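Local atomic coordinates of LS-24 (Lathyrus sativus, PDB entry 3LP9), a protein that probably binds hemin as a monomer or spermine as a dimer, one excluding the other, and may act in the response to oxidative stress and in polyamine biosynthesis. Residues A[191-196]-A[209-214]. Numbering follows the deposited sequence.
Sequences DDHYAR and DGVREI
In the last blade of this four-bladed hemopexin propeller, the third strand, 193-198, pairs antiparallel with the short outermost strand 212-213, through Y194 and R212 as a hydrogen-bonded pair. Y194 N reaches R212 O at 2.9 Å, and R212 N returns a bond to Y194 O at 3.2 Å. Two residues on, past the non-hydrogen-bonded pair H193 and E213, the latter at the N-cap position right before helix 214-217, I214 N donates to D192 O at 3.1 Å, from above the carbonyl plane. A water carries the pairing further, donating to G210 O and accepting from R196 N. With CG between its backbone N and carbonyl carbon (chi1 77°), Y194 lays its ring alongside R212: CE1 sits 3.4 Å from R212 CB, and the hydroxyl end runs out to R212 CD. E213 O lies at the ring edge, and the ring also stacks on Y217 of the helix. Were this tyrosine an alanine, the aliphatic part of R212 would probably lose its neighbour and a gap open against the helix. On the other face, V211 CG1 meets H193 CD2 at 3.7 Å, the two side chains crossing nearly at right angles. Beside them the D192 and E213 carboxylates, like charges, stand 3.3 Å apart, OD2 to OE2, their planes 75° apart.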
loop_
_atom_site.group_PDB
_atom_site.type_symbol
_atom_site.label_atom_id
_atom_site.label_comp_id
_atom_site.label_asym_id
_atom_site.label_seq_id
_atom_site.Cartn_x
_atom_site.Cartn_y
_atom_site.Cartn_z
ATOM N N ASP A 191 -13.912 -12.352 -17.450
ATOM C CA ASP A 191 -14.730 -13.441 -16.854
ATOM C C ASP A 191 -14.172 -14.791 -17.299
ATOM O O ASP A 191 -12.986 -15.039 -17.135
ATOM C CB ASP A 191 -16.233 -13.303 -17.196
ATOM C CG ASP A 191 -16.711 -11.858 -17.085
ATOM O OD1 ASP A 191 -16.346 -11.208 -16.067
ATOM O OD2 ASP A 191 -17.391 -11.354 -18.026
ATOM N N ASP A 192 -15.041 -15.676 -17.781
ATOM C CA ASP A 192 -14.680 -17.037 -18.248
ATOM C C ASP A 192 -14.305 -17.081 -19.719
ATOM O O ASP A 192 -14.211 -18.157 -20.271
ATOM C CB ASP A 192 -15.833 -18.029 -18.003
ATOM C CG ASP A 192 -17.154 -17.594 -18.645
ATOM O OD1 ASP A 192 -17.481 -16.380 -18.723
ATOM O OD2 ASP A 192 -17.872 -18.487 -19.095
ATOM N N HIS A 193 -14.133 -15.902 -20.322
ATOM C CA HIS A 193 -13.843 -15.706 -21.739
ATOM C C HIS A 193 -12.483 -15.129 -22.025
ATOM O O HIS A 193 -11.903 -14.421 -21.183
ATOM C CB HIS A 193 -14.860 -14.728 -22.348
ATOM C CG HIS A 193 -16.263 -15.272 -22.370
ATOM N ND1 HIS A 193 -17.145 -15.109 -21.311
ATOM C CD2 HIS A 193 -16.914 -16.002 -23.311
ATOM C CE1 HIS A 193 -18.286 -15.697 -21.620
ATOM N NE2 HIS A 193 -18.166 -16.250 -22.819
ATOM N N TYR A 194 -11.987 -15.401 -23.222
ATOM C CA TYR A 194 -10.670 -14.903 -23.618
ATOM C C TYR A 194 -10.822 -14.540 -25.117
ATOM O O TYR A 194 -11.702 -15.058 -25.840
ATOM C CB TYR A 194 -9.556 -15.981 -23.398
ATOM C CG TYR A 194 -9.570 -17.060 -24.470
ATOM C CD1 TYR A 194 -10.431 -18.146 -24.366
ATOM C CD2 TYR A 194 -8.783 -16.940 -25.619
ATOM C CE1 TYR A 194 -10.532 -19.105 -25.415
ATOM C CE2 TYR A 194 -8.843 -17.874 -26.644
ATOM C CZ TYR A 194 -9.699 -18.946 -26.556
ATOM O OH TYR A 194 -9.780 -19.863 -27.584
ATOM N N ALA A 195 -9.944 -13.675 -25.588
ATOM C CA ALA A 195 -9.886 -13.325 -26.986
ATOM C C ALA A 195 -8.367 -13.414 -27.321
ATOM O O ALA A 195 -7.499 -12.907 -26.604
ATOM C CB ALA A 195 -10.437 -11.955 -27.178
ATOM N N ARG A 196 -8.052 -14.192 -28.341
ATOM C CA ARG A 196 -6.692 -14.284 -28.848
ATOM C C ARG A 196 -6.655 -13.321 -30.023
ATOM O O ARG A 196 -7.274 -13.551 -31.027
ATOM C CB ARG A 196 -6.376 -15.699 -29.300
ATOM C CG ARG A 196 -4.984 -15.777 -29.789
ATOM C CD ARG A 196 -4.933 -16.739 -30.886
ATOM N NE ARG A 196 -3.763 -17.635 -30.899
ATOM C CZ ARG A 196 -3.867 -18.901 -31.279
ATOM N NH1 ARG A 196 -5.068 -19.378 -31.585
ATOM N NH2 ARG A 196 -2.797 -19.684 -31.315
ATOM N N ASP A 209 -10.671 -16.427 -34.290
ATOM C CA ASP A 209 -11.684 -17.434 -34.051
ATOM C C ASP A 209 -12.784 -17.056 -33.073
ATOM O O ASP A 209 -13.475 -17.909 -32.513
ATOM C CB ASP A 209 -10.994 -18.758 -33.729
ATOM C CG ASP A 209 -10.090 -19.245 -34.874
ATOM O OD1 ASP A 209 -10.582 -19.546 -35.993
ATOM O OD2 ASP A 209 -8.877 -19.300 -34.634
ATOM N N GLY A 210 -12.955 -15.761 -32.864
ATOM C CA GLY A 210 -13.975 -15.240 -31.953
ATOM C C GLY A 210 -13.636 -15.388 -30.488
ATOM O O GLY A 210 -12.535 -15.880 -30.140
ATOM N N VAL A 211 -14.565 -14.950 -29.630
ATOM C CA VAL A 211 -14.464 -15.038 -28.175
ATOM C C VAL A 211 -14.853 -16.406 -27.636
ATOM O O VAL A 211 -15.990 -16.853 -27.783
ATOM C CB VAL A 211 -15.307 -13.927 -27.489
ATOM C CG1 VAL A 211 -15.264 -14.027 -25.996
ATOM C CG2 VAL A 211 -14.854 -12.552 -27.993
ATOM N N ARG A 212 -13.924 -17.069 -26.945
ATOM C CA ARG A 212 -14.220 -18.394 -26.423
ATOM C C ARG A 212 -13.996 -18.485 -24.952
ATOM O O ARG A 212 -13.699 -17.486 -24.261
ATOM C CB ARG A 212 -13.410 -19.452 -27.186
ATOM C CG ARG A 212 -13.854 -19.708 -28.636
ATOM C CD ARG A 212 -12.717 -20.044 -29.564
ATOM N NE ARG A 212 -13.150 -20.252 -30.951
ATOM C CZ ARG A 212 -13.755 -21.350 -31.389
ATOM N NH1 ARG A 212 -14.002 -22.362 -30.528
ATOM N NH2 ARG A 212 -14.162 -21.422 -32.654
ATOM N N GLU A 213 -14.160 -19.695 -24.440
ATOM C CA GLU A 213 -13.996 -19.984 -23.023
ATOM C C GLU A 213 -12.605 -20.429 -22.732
ATOM O O GLU A 213 -12.049 -21.233 -23.469
ATOM C CB GLU A 213 -14.990 -21.020 -22.566
ATOM C CG GLU A 213 -16.310 -20.707 -23.095
ATOM C CD GLU A 213 -17.393 -20.737 -22.078
ATOM O OE1 GLU A 213 -17.375 -21.683 -21.263
ATOM O OE2 GLU A 213 -18.307 -19.846 -22.112
ATOM N N ILE A 214 -12.054 -19.811 -21.667
ATOM C CA ILE A 214 -10.701 -20.019 -21.163
ATOM C C ILE A 214 -10.323 -21.535 -21.020
ATOM O O ILE A 214 -9.299 -21.983 -21.573
ATOM C CB ILE A 214 -10.498 -19.248 -19.791
ATOM C CG1 ILE A 214 -10.490 -17.717 -19.999
ATOM C CG2 ILE A 214 -9.216 -19.689 -19.137
ATOM C CD1 ILE A 214 -10.581 -16.946 -18.748
HETATM O O HOH W 1 -10.096 -15.992 -29.821
#